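Local structure of putative GH105 family protein (Salmonella enterica subsp. enterica serovar Paratyphi A, 3QWT) at residues Pro146-Gly151 with Gln164-Asp169; Asn108-Ala113 with His155-Glu160; Asp287-Leu292 with Phe353-Pro358. The protein is of unknown function but, as a possible member of glycoside hydrolase family 105, probably cleaves unsaturated uronyl sugars from the ends of oligosaccharides. All coordinates share one frame; numbering follows the deposited sequence.

The contacts tie loops of the alpha/alpha toroid to one another, a short strand and a helix end. Contacts 1 and 2 are neighbours, with centres about 12 Å apart, and their segments alternate along the chain. They touch directly: Gln165 O lies 3.0 Å from His155 N, the Trp167 ring stacks on that of His155, and Pro146 packs on Ile156. His155 and Asn110 of contact 2 also hold a glycerol, probably from the crystallisation liquor, bonded as well to Thr345 O. Contact 3 stands apart, its centre about 26 Å from that of contact 1 and 24 Å from that of contact 2. His215 bridges the gap, bonding Asp169 of contact 1 and Tyr354 of contact 3.

Contact 1 of 3, residues Pro146-Gly151 with Gln164-Asp169; sequences PRTDHG and QQMWDD
Gln164 reaches the loop at Thr148 and Asp149 with its side-chain amide and uses both ends of it. From CB the chain passes to CG, set anti to the carbonyl carbon (chi1 -69°), and bends at chi2, which swings CD back to the other loop. OE1 then takes the backbone N-H of Asp149, in the carbonyl plane and on a lone pair, at 3.2 Å from Asp149 N; it also lies 3.3 Å from Thr148 CB. NE2 donates in the amide plane to Asp149 OD1 at 2.9 Å, a nearly straight bond (164°) that meets the carboxylate from above its plane. The two planes stand 75° apart, so the pair does not form a flat, two-pronged match. Both bonds together fix the rotation of the amide and tie it to backbone and side chain of one residue.

Beside these two bonds Thr148 makes mostly van der Waals contact. Its CG2 lies 3.6 Å from Gln164 C, while its OG1, bonded within its own loop to Asp149 O at 2.8 Å, passes 3.9 Å from the selenium of Met166, the two side chains crossing at about a right angle. The loop 146-151, which follows helix 131-143, is thereby fastened to the start of strand 165-167. That strand pairs antiparallel with strand 216-218, and Met166 packs against Leu200, His201 and Asn204 of helix 188-205.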
loop_
_atom_site.group_PDB
_atom_site.type_symbol
_atom_site.label_atom_id
_atom_site.label_comp_id
_atom_site.label_asym_id
_atom_site.label_seq_id
_atom_site.Cartn_x
_atom_site.Cartn_y
_atom_site.Cartn_z
ATOM N N PRO A 146 14.177 14.224 33.454
ATOM C CA PRO A 146 13.778 13.411 34.602
ATOM C C PRO A 146 12.327 12.901 34.434
ATOM O O PRO A 146 11.466 13.672 34.005
ATOM C CB PRO A 146 13.849 14.403 35.777
ATOM C CG PRO A 146 14.731 15.473 35.352
ATOM C CD PRO A 146 14.633 15.566 33.849
ATOM N N ARG A 147 12.060 11.638 34.761
ATOM C CA ARG A 147 10.665 11.136 34.763
ATOM C C ARG A 147 10.207 10.747 36.160
ATOM O O ARG A 147 11.007 10.293 36.974
ATOM C CB ARG A 147 10.483 9.920 33.845
ATOM C CG ARG A 147 10.848 10.146 32.382
ATOM C CD ARG A 147 9.893 11.105 31.696
ATOM N NE ARG A 147 9.763 10.801 30.271
ATOM C CZ ARG A 147 10.452 11.400 29.303
ATOM N NH1 ARG A 147 11.335 12.340 29.592
ATOM N NH2 ARG A 147 10.270 11.051 28.038
ATOM N N THR A 148 8.914 10.902 36.421
ATOM C CA THR A 148 8.326 10.420 37.652
ATOM C C THR A 148 7.990 8.952 37.473
ATOM O O THR A 148 8.251 8.388 36.413
ATOM C CB THR A 148 7.022 11.164 37.971
ATOM O OG1 THR A 148 5.991 10.752 37.064
ATOM C CG2 THR A 148 7.215 12.673 37.874
ATOM N N ASP A 149 7.424 8.345 38.520
ATOM C CA ASP A 149 6.732 7.072 38.426
ATOM C C ASP A 149 5.909 7.039 37.146
ATOM O O ASP A 149 5.366 8.067 36.721
ATOM C CB ASP A 149 5.753 6.914 39.606
ATOM C CG ASP A 149 6.452 6.714 40.949
ATOM O OD1 ASP A 149 7.690 6.890 41.034
ATOM O OD2 ASP A 149 5.747 6.390 41.926
ATOM N N HIS A 150 5.803 5.854 36.554
ATOM C CA HIS A 150 4.953 5.638 35.391
ATOM C C HIS A 150 5.388 6.531 34.242
ATOM O O HIS A 150 4.593 6.874 33.377
ATOM C CB HIS A 150 3.483 5.884 35.755
ATOM C CG HIS A 150 2.957 4.926 36.772
ATOM N ND1 HIS A 150 2.857 3.570 36.531
ATOM C CD2 HIS A 150 2.507 5.118 38.038
ATOM C CE1 HIS A 150 2.368 2.969 37.603
ATOM N NE2 HIS A 150 2.139 3.885 38.530
ATOM N N GLY A 151 6.661 6.914 34.262
ATOM C CA GLY A 151 7.261 7.625 33.157
ATOM C C GLY A 151 6.578 8.938 32.863
ATOM O O GLY A 151 6.599 9.416 31.733
ATOM N N GLN A 164 9.355 14.010 41.502
ATOM C CA GLN A 164 8.092 13.266 41.480
ATOM C C GLN A 164 6.828 14.082 41.178
ATOM O O GLN A 164 5.727 13.557 41.307
ATOM C CB GLN A 164 7.898 12.521 42.804
ATOM C CG GLN A 164 8.858 11.369 43.010
ATOM C CD GLN A 164 8.501 10.157 42.168
ATOM O OE1 GLN A 164 8.106 10.278 41.008
ATOM N NE2 GLN A 164 8.628 8.981 42.757
ATOM N N GLN A 165 6.974 15.347 40.785
ATOM C CA GLN A 165 5.807 16.204 40.528
ATOM C C GLN A 165 5.458 16.307 39.045
ATOM O O GLN A 165 6.360 16.338 38.179
ATOM C CB GLN A 165 6.032 17.629 41.049
ATOM C CG GLN A 165 6.251 17.768 42.536
ATOM C CD GLN A 165 6.443 19.234 42.929
ATOM O OE1 GLN A 165 5.963 20.132 42.237
ATOM N NE2 GLN A 165 7.145 19.478 44.031
HETATM N N MSE A 166 4.150 16.386 38.776
HETATM C CA MSE A 166 3.605 16.661 37.441
HETATM C C MSE A 166 2.697 17.896 37.517
HETATM O O MSE A 166 1.866 18.004 38.421
HETATM C CB MSE A 166 2.820 15.456 36.917
HETATM C CG MSE A 166 3.673 14.217 36.641
HETATM SE SE MSE A 166 2.719 12.627 35.962
HETATM C CE MSE A 166 2.131 13.271 34.192
ATOM N N TRP A 167 2.861 18.835 36.589
ATOM C CA TRP A 167 2.033 20.050 36.603
ATOM C C TRP A 167 1.248 20.216 35.309
ATOM O O TRP A 167 1.684 19.745 34.252
ATOM C CB TRP A 167 2.898 21.310 36.767
ATOM C CG TRP A 167 3.732 21.385 38.002
ATOM C CD1 TRP A 167 4.052 20.367 38.843
ATOM C CD2 TRP A 167 4.363 22.557 38.530
ATOM N NE1 TRP A 167 4.848 20.831 39.863
ATOM C CE2 TRP A 167 5.059 22.171 39.690
ATOM C CE3 TRP A 167 4.406 23.894 38.131
ATOM C CZ2 TRP A 167 5.786 23.079 40.470
ATOM C CZ3 TRP A 167 5.137 24.796 38.898
ATOM C CH2 TRP A 167 5.812 24.382 40.060
ATOM N N ASP A 168 0.123 20.931 35.382
ATOM C CA ASP A 168 -0.573 21.375 34.170
ATOM C C ASP A 168 0.400 21.953 33.121
ATOM O O ASP A 168 0.351 21.595 31.955
ATOM C CB ASP A 168 -1.577 22.476 34.502
ATOM C CG ASP A 168 -2.567 22.076 35.605
ATOM O OD1 ASP A 168 -2.643 20.892 35.981
ATOM O OD2 ASP A 168 -3.284 22.962 36.094
ATOM N N ASP A 169 1.242 22.880 33.571
ATOM C CA ASP A 169 2.060 23.723 32.718
ATOM C C ASP A 169 2.939 22.878 31.773
ATOM O O ASP A 169 3.280 23.295 30.666
ATOM C CB ASP A 169 2.930 24.663 33.585
ATOM C CG ASP A 169 2.104 25.457 34.643
ATOM O OD1 ASP A 169 2.033 26.710 34.564
ATOM O OD2 ASP A 169 1.527 24.832 35.560
#

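Contact 2 of 3, residues Asn108-Ala113 with His155-Glu160; sequences NVNTMA and HITLAE. With GOL (glycerol), chain F.
Two torsions place Val109 CG1 over one face of the His155 ring: chi1 of 69° sets CG1 between the valine's backbone N and carbonyl carbon, and chi1 of -168° turns the imidazole anti to the histidine's N. The result is a CH-pi contact, CG1 standing 3.5 Å from the ring centroid and over its centre. In the alpha/alpha toroid it joins the loop between helices 86-102 and 114-125 to the loop that leads from helix 131-143 to strand 165-167. Segment 108-113 is shaped by an Asx motif in which Asn108 OD1 accepts from Thr111 N at 2.9 Å. The backbones are linked by Val109 N to Ile156 O at 2.9 Å. Farther along, Asn108 ND2 lies against Leu158 CG at 3.4 Å, and Thr111 CG2 packs on the same leucine.

Bonds at both nitrogens fix the rotation of the His155 ring: ND1 bonds Thr170 OG1 of helix 170-184, and NE2 points to a glycerol hydroxyl. A water bridges Asn110 ND2 and Leu158 N, contacting the latter at 2.7 Å. Glycerol O2 sits at the edge of the imidazole, 2.6 Å from His155 NE2, and accepts a nearly straight bond (170°) from Asn110 ND2 at 2.9 Å.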
loop_
_atom_site.group_PDB
_atom_site.type_symbol
_atom_site.label_atom_id
_atom_site.label_comp_id
_atom_site.label_asym_id
_atom_site.label_seq_id
_atom_site.Cartn_x
_atom_site.Cartn_y
_atom_site.Cartn_z
ATOM N N ASN A 108 15.194 22.304 30.628
ATOM C CA ASN A 108 14.163 21.942 31.591
ATOM C C ASN A 108 12.778 22.130 30.979
ATOM O O ASN A 108 12.657 22.599 29.844
ATOM C CB ASN A 108 14.298 22.770 32.872
ATOM C CG ASN A 108 14.218 24.260 32.612
ATOM O OD1 ASN A 108 13.194 24.772 32.142
ATOM N ND2 ASN A 108 15.302 24.975 32.925
ATOM N N VAL A 109 11.737 21.793 31.738
ATOM C CA VAL A 109 10.374 21.809 31.210
ATOM C C VAL A 109 10.045 23.163 30.589
ATOM O O VAL A 109 9.367 23.231 29.570
ATOM C CB VAL A 109 9.325 21.409 32.277
ATOM C CG1 VAL A 109 9.185 22.485 33.363
ATOM C CG2 VAL A 109 7.976 21.147 31.627
ATOM N N ASN A 110 10.558 24.234 31.196
ATOM C CA ASN A 110 10.236 25.609 30.771
ATOM C C ASN A 110 11.074 26.198 29.641
ATOM O O ASN A 110 10.541 26.820 28.718
ATOM C CB ASN A 110 10.252 26.558 31.961
ATOM C CG ASN A 110 9.109 26.275 32.937
ATOM O OD1 ASN A 110 8.035 25.843 32.529
ATOM N ND2 ASN A 110 9.346 26.514 34.227
ATOM N N THR A 111 12.382 26.016 29.706
ATOM C CA THR A 111 13.235 26.545 28.643
ATOM C C THR A 111 12.984 25.833 27.288
ATOM O O THR A 111 13.476 26.262 26.239
ATOM C CB THR A 111 14.711 26.468 29.046
ATOM O OG1 THR A 111 15.062 25.106 29.326
ATOM C CG2 THR A 111 14.981 27.347 30.296
HETATM N N MSE A 112 12.189 24.769 27.326
HETATM C CA MSE A 112 11.779 24.019 26.128
HETATM C C MSE A 112 10.772 24.791 25.272
HETATM O O MSE A 112 10.806 24.717 24.038
HETATM C CB MSE A 112 11.179 22.659 26.553
HETATM C CG MSE A 112 10.570 21.815 25.432
HETATM SE SE MSE A 112 11.925 20.928 24.283
HETATM C CE MSE A 112 12.804 19.909 25.632
ATOM N N ALA A 113 9.887 25.536 25.935
ATOM C CA ALA A 113 8.739 26.185 25.272
ATOM C C ALA A 113 9.046 26.897 23.965
ATOM O O ALA A 113 8.304 26.743 22.997
ATOM C CB ALA A 113 8.026 27.134 26.237
ATOM N N HIS A 155 7.977 17.892 36.233
ATOM C CA HIS A 155 8.022 19.328 35.985
ATOM C C HIS A 155 9.295 19.948 36.562
ATOM O O HIS A 155 9.233 20.728 37.517
ATOM C CB HIS A 155 6.777 20.038 36.529
ATOM C CG HIS A 155 6.639 21.452 36.052
ATOM N ND1 HIS A 155 6.075 21.773 34.834
ATOM C CD2 HIS A 155 7.012 22.626 36.613
ATOM C CE1 HIS A 155 6.090 23.086 34.676
ATOM N NE2 HIS A 155 6.655 23.626 35.741
ATOM N N ILE A 156 10.447 19.600 35.980
ATOM C CA ILE A 156 11.714 20.163 36.416
ATOM C C ILE A 156 11.982 21.528 35.783
ATOM O O ILE A 156 11.801 21.741 34.588
ATOM C CB ILE A 156 12.911 19.220 36.177
ATOM C CG1 ILE A 156 14.186 19.825 36.778
ATOM C CG2 ILE A 156 13.119 18.983 34.704
ATOM C CD1 ILE A 156 15.405 18.942 36.618
ATOM N N THR A 157 12.461 22.437 36.613
ATOM C CA THR A 157 12.491 23.850 36.299
ATOM C C THR A 157 13.922 24.418 36.343
ATOM O O THR A 157 14.859 23.703 36.695
ATOM C CB THR A 157 11.542 24.533 37.291
ATOM O OG1 THR A 157 10.222 24.523 36.734
ATOM C CG2 THR A 157 11.964 25.928 37.666
ATOM N N LEU A 158 14.103 25.678 35.950
ATOM C CA LEU A 158 15.407 26.326 36.096
ATOM C C LEU A 158 15.824 26.295 37.561
ATOM O O LEU A 158 17.009 26.141 37.881
ATOM C CB LEU A 158 15.355 27.785 35.625
ATOM C CG LEU A 158 15.576 28.110 34.146
ATOM C CD1 LEU A 158 15.086 29.512 33.833
ATOM C CD2 LEU A 158 17.052 27.976 33.765
ATOM N N ALA A 159 14.828 26.426 38.439
ATOM C CA ALA A 159 15.048 26.691 39.861
ATOM C C ALA A 159 14.883 25.505 40.824
ATOM O O ALA A 159 15.485 25.490 41.897
ATOM C CB ALA A 159 14.157 27.834 40.313
ATOM N N GLU A 160 14.066 24.528 40.453
ATOM C CA GLU A 160 13.759 23.418 41.350
ATOM C C GLU A 160 13.717 22.092 40.611
ATOM O O GLU A 160 13.273 22.030 39.457
ATOM C CB GLU A 160 12.391 23.631 41.995
ATOM C CG GLU A 160 12.225 24.970 42.713
ATOM C CD GLU A 160 10.910 25.047 43.507
ATOM O OE1 GLU A 160 10.771 24.291 44.503
ATOM O OE2 GLU A 160 10.024 25.856 43.130
HETATM C C1 GOL F . 5.799 28.266 35.882
HETATM O O1 GOL F . 5.638 28.478 37.281
HETATM C C2 GOL F . 5.815 26.763 35.588
HETATM O O2 GOL F . 7.042 26.227 36.042
HETATM C C3 GOL F . 5.712 26.514 34.083
HETATM O O3 GOL F . 5.315 27.702 33.419
HETATM O O HOH W 1 12.321 27.491 35.118
#

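Contact 3 of 3, residues Asp287-Leu292 with Phe353-Pro358; sequences DPHSYL and FYRHIP
Arg355 grips Asp287 side-on, NE and NH2 both converging on the single carboxylate oxygen OD2. The NE bond is the shorter, 3.0 Å from Arg355 NE to Asp287 OD2, and runs nearly along the C-O axis; NH2 reaches the same oxygen at 3.2 Å, from the anti side but tilted out of the carboxylate plane. OD2 lies in the guanidinium plane, yet the carboxylate is turned 76° against it, so this is not the coplanar pairing of two oxygens with two nitrogens. The arginine chain gets there by staying extended from CG to NE (chi2 173°, chi3 178°), and its NH1 has a second acidic partner in Asp352, which would further hold the guanidinium in place.

Tyr291 completes the tight part against the carbonyls of Arg355 and Ile357. Its CE2 comes 3.0 Å from Arg355 O, and its hydroxyl gives a weak bond to Ile357 O at 2.7 Å, with OH also 3.3 Å from Ile357 CB. The loose side is the exposed His289, which meets Arg355 mainly through CE1; the placing of its ring is less certain.

The turn 287-290, closed by Ser290 N to Asp287 O at 2.8 Å, belongs to the loop between helices 255-272 and 294-309. Through these bonds that loop is fastened to the end of the short helix 351-355 and to the residues that lead on toward helix 363-377.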
loop_
_atom_site.group_PDB
_atom_site.type_symbol
_atom_site.label_atom_id
_atom_site.label_comp_id
_atom_site.label_asym_id
_atom_site.label_seq_id
_atom_site.Cartn_x
_atom_site.Cartn_y
_atom_site.Cartn_z
ATOM N N ASP A 287 -13.466 30.075 43.377
ATOM C CA ASP A 287 -13.455 31.032 44.483
ATOM C C ASP A 287 -13.817 32.434 43.969
ATOM O O ASP A 287 -12.946 33.206 43.578
ATOM C CB ASP A 287 -12.081 31.042 45.174
ATOM C CG ASP A 287 -12.049 31.935 46.411
ATOM O OD1 ASP A 287 -12.989 32.740 46.586
ATOM O OD2 ASP A 287 -11.080 31.839 47.203
ATOM N N PRO A 288 -15.112 32.767 43.983
ATOM C CA PRO A 288 -15.645 34.013 43.433
ATOM C C PRO A 288 -15.026 35.225 44.106
ATOM O O PRO A 288 -15.255 36.347 43.664
ATOM C CB PRO A 288 -17.120 33.958 43.821
ATOM C CG PRO A 288 -17.394 32.532 44.102
ATOM C CD PRO A 288 -16.143 31.997 44.690
ATOM N N HIS A 289 -14.261 35.013 45.167
ATOM C CA HIS A 289 -13.621 36.140 45.831
ATOM C C HIS A 289 -12.137 36.291 45.479
ATOM O O HIS A 289 -11.489 37.231 45.958
ATOM C CB HIS A 289 -13.839 36.086 47.352
ATOM C CG HIS A 289 -12.868 35.208 48.084
ATOM N ND1 HIS A 289 -11.502 35.295 47.912
ATOM C CD2 HIS A 289 -13.066 34.238 49.010
ATOM C CE1 HIS A 289 -10.903 34.409 48.687
ATOM N NE2 HIS A 289 -11.830 33.755 49.365
ATOM N N SER A 290 -11.601 35.375 44.659
ATOM C CA SER A 290 -10.237 35.515 44.157
ATOM C C SER A 290 -10.291 36.703 43.259
ATOM O O SER A 290 -11.347 37.006 42.717
ATOM C CB SER A 290 -9.796 34.337 43.271
ATOM O OG SER A 290 -10.480 33.148 43.571
ATOM N N TYR A 291 -9.160 37.363 43.058
ATOM C CA TYR A 291 -9.128 38.372 42.020
ATOM C C TYR A 291 -9.331 37.706 40.658
ATOM O O TYR A 291 -9.028 36.526 40.473
ATOM C CB TYR A 291 -7.851 39.224 42.072
ATOM C CG TYR A 291 -6.508 38.505 42.011
ATOM C CD1 TYR A 291 -5.980 38.072 40.800
ATOM C CD2 TYR A 291 -5.735 38.326 43.159
ATOM C CE1 TYR A 291 -4.734 37.451 40.734
ATOM C CE2 TYR A 291 -4.490 37.704 43.105
ATOM C CZ TYR A 291 -3.999 37.269 41.889
ATOM O OH TYR A 291 -2.774 36.652 41.824
ATOM N N LEU A 292 -9.898 38.452 39.723
ATOM C CA LEU A 292 -10.000 37.999 38.351
ATOM C C LEU A 292 -8.596 37.989 37.744
ATOM O O LEU A 292 -7.744 38.776 38.143
ATOM C CB LEU A 292 -10.917 38.937 37.575
ATOM C CG LEU A 292 -12.328 39.019 38.153
ATOM C CD1 LEU A 292 -13.090 40.146 37.513
ATOM C CD2 LEU A 292 -13.048 37.697 37.951
ATOM N N PHE A 353 -1.967 30.696 48.995
ATOM C CA PHE A 353 -0.773 30.882 48.173
ATOM C C PHE A 353 -1.138 31.423 46.797
ATOM O O PHE A 353 -0.464 32.297 46.269
ATOM C CB PHE A 353 -0.000 29.566 48.039
ATOM C CG PHE A 353 1.033 29.575 46.952
ATOM C CD1 PHE A 353 2.362 29.851 47.237
ATOM C CD2 PHE A 353 0.681 29.304 45.646
ATOM C CE1 PHE A 353 3.321 29.852 46.228
ATOM C CE2 PHE A 353 1.637 29.302 44.633
ATOM C CZ PHE A 353 2.954 29.575 44.923
ATOM N N TYR A 354 -2.212 30.890 46.226
ATOM C CA TYR A 354 -2.658 31.299 44.903
ATOM C C TYR A 354 -3.339 32.649 44.953
ATOM O O TYR A 354 -3.272 33.420 43.995
ATOM C CB TYR A 354 -3.603 30.249 44.315
ATOM C CG TYR A 354 -2.873 28.981 43.967
ATOM C CD1 TYR A 354 -2.237 28.841 42.739
ATOM C CD2 TYR A 354 -2.779 27.944 44.878
ATOM C CE1 TYR A 354 -1.548 27.691 42.425
ATOM C CE2 TYR A 354 -2.088 26.794 44.580
ATOM C CZ TYR A 354 -1.478 26.669 43.348
ATOM O OH TYR A 354 -0.791 25.524 43.041
ATOM N N ARG A 355 -3.980 32.927 46.084
ATOM C CA ARG A 355 -4.743 34.153 46.254
ATOM C C ARG A 355 -3.864 35.400 46.275
ATOM O O ARG A 355 -4.285 36.452 45.805
ATOM C CB ARG A 355 -5.605 34.085 47.520
ATOM C CG ARG A 355 -6.718 33.043 47.446
ATOM C CD ARG A 355 -7.440 32.901 48.784
ATOM N NE ARG A 355 -8.538 31.936 48.723
ATOM C CZ ARG A 355 -8.630 30.849 49.491
ATOM N NH1 ARG A 355 -7.684 30.579 50.385
ATOM N NH2 ARG A 355 -9.668 30.031 49.364
ATOM N N HIS A 356 -2.643 35.273 46.786
ATOM C CA HIS A 356 -1.785 36.441 46.960
ATOM C C HIS A 356 -0.600 36.561 45.981
ATOM O O HIS A 356 0.392 37.219 46.283
ATOM C CB HIS A 356 -1.306 36.531 48.412
ATOM C CG HIS A 356 -2.414 36.430 49.411
ATOM N ND1 HIS A 356 -2.483 35.423 50.349
ATOM C CD2 HIS A 356 -3.511 37.201 49.607
ATOM C CE1 HIS A 356 -3.571 35.579 51.083
ATOM N NE2 HIS A 356 -4.212 36.651 50.654
ATOM N N ILE A 357 -0.707 35.940 44.810
ATOM C CA ILE A 357 0.293 36.130 43.762
ATOM C C ILE A 357 0.279 37.582 43.266
ATOM O O ILE A 357 -0.777 38.118 42.953
ATOM C CB ILE A 357 0.037 35.184 42.555
ATOM C CG1 ILE A 357 0.116 33.721 42.987
ATOM C CG2 ILE A 357 1.017 35.459 41.427
ATOM C CD1 ILE A 357 1.504 33.268 43.342
ATOM N N PRO A 358 1.457 38.216 43.171
ATOM C CA PRO A 358 1.547 39.598 42.679
ATOM C C PRO A 358 1.065 39.764 41.236
ATOM O O PRO A 358 1.243 38.858 40.399
ATOM C CB PRO A 358 3.046 39.889 42.734
ATOM C CG PRO A 358 3.619 38.861 43.630
ATOM C CD PRO A 358 2.782 37.657 43.489
#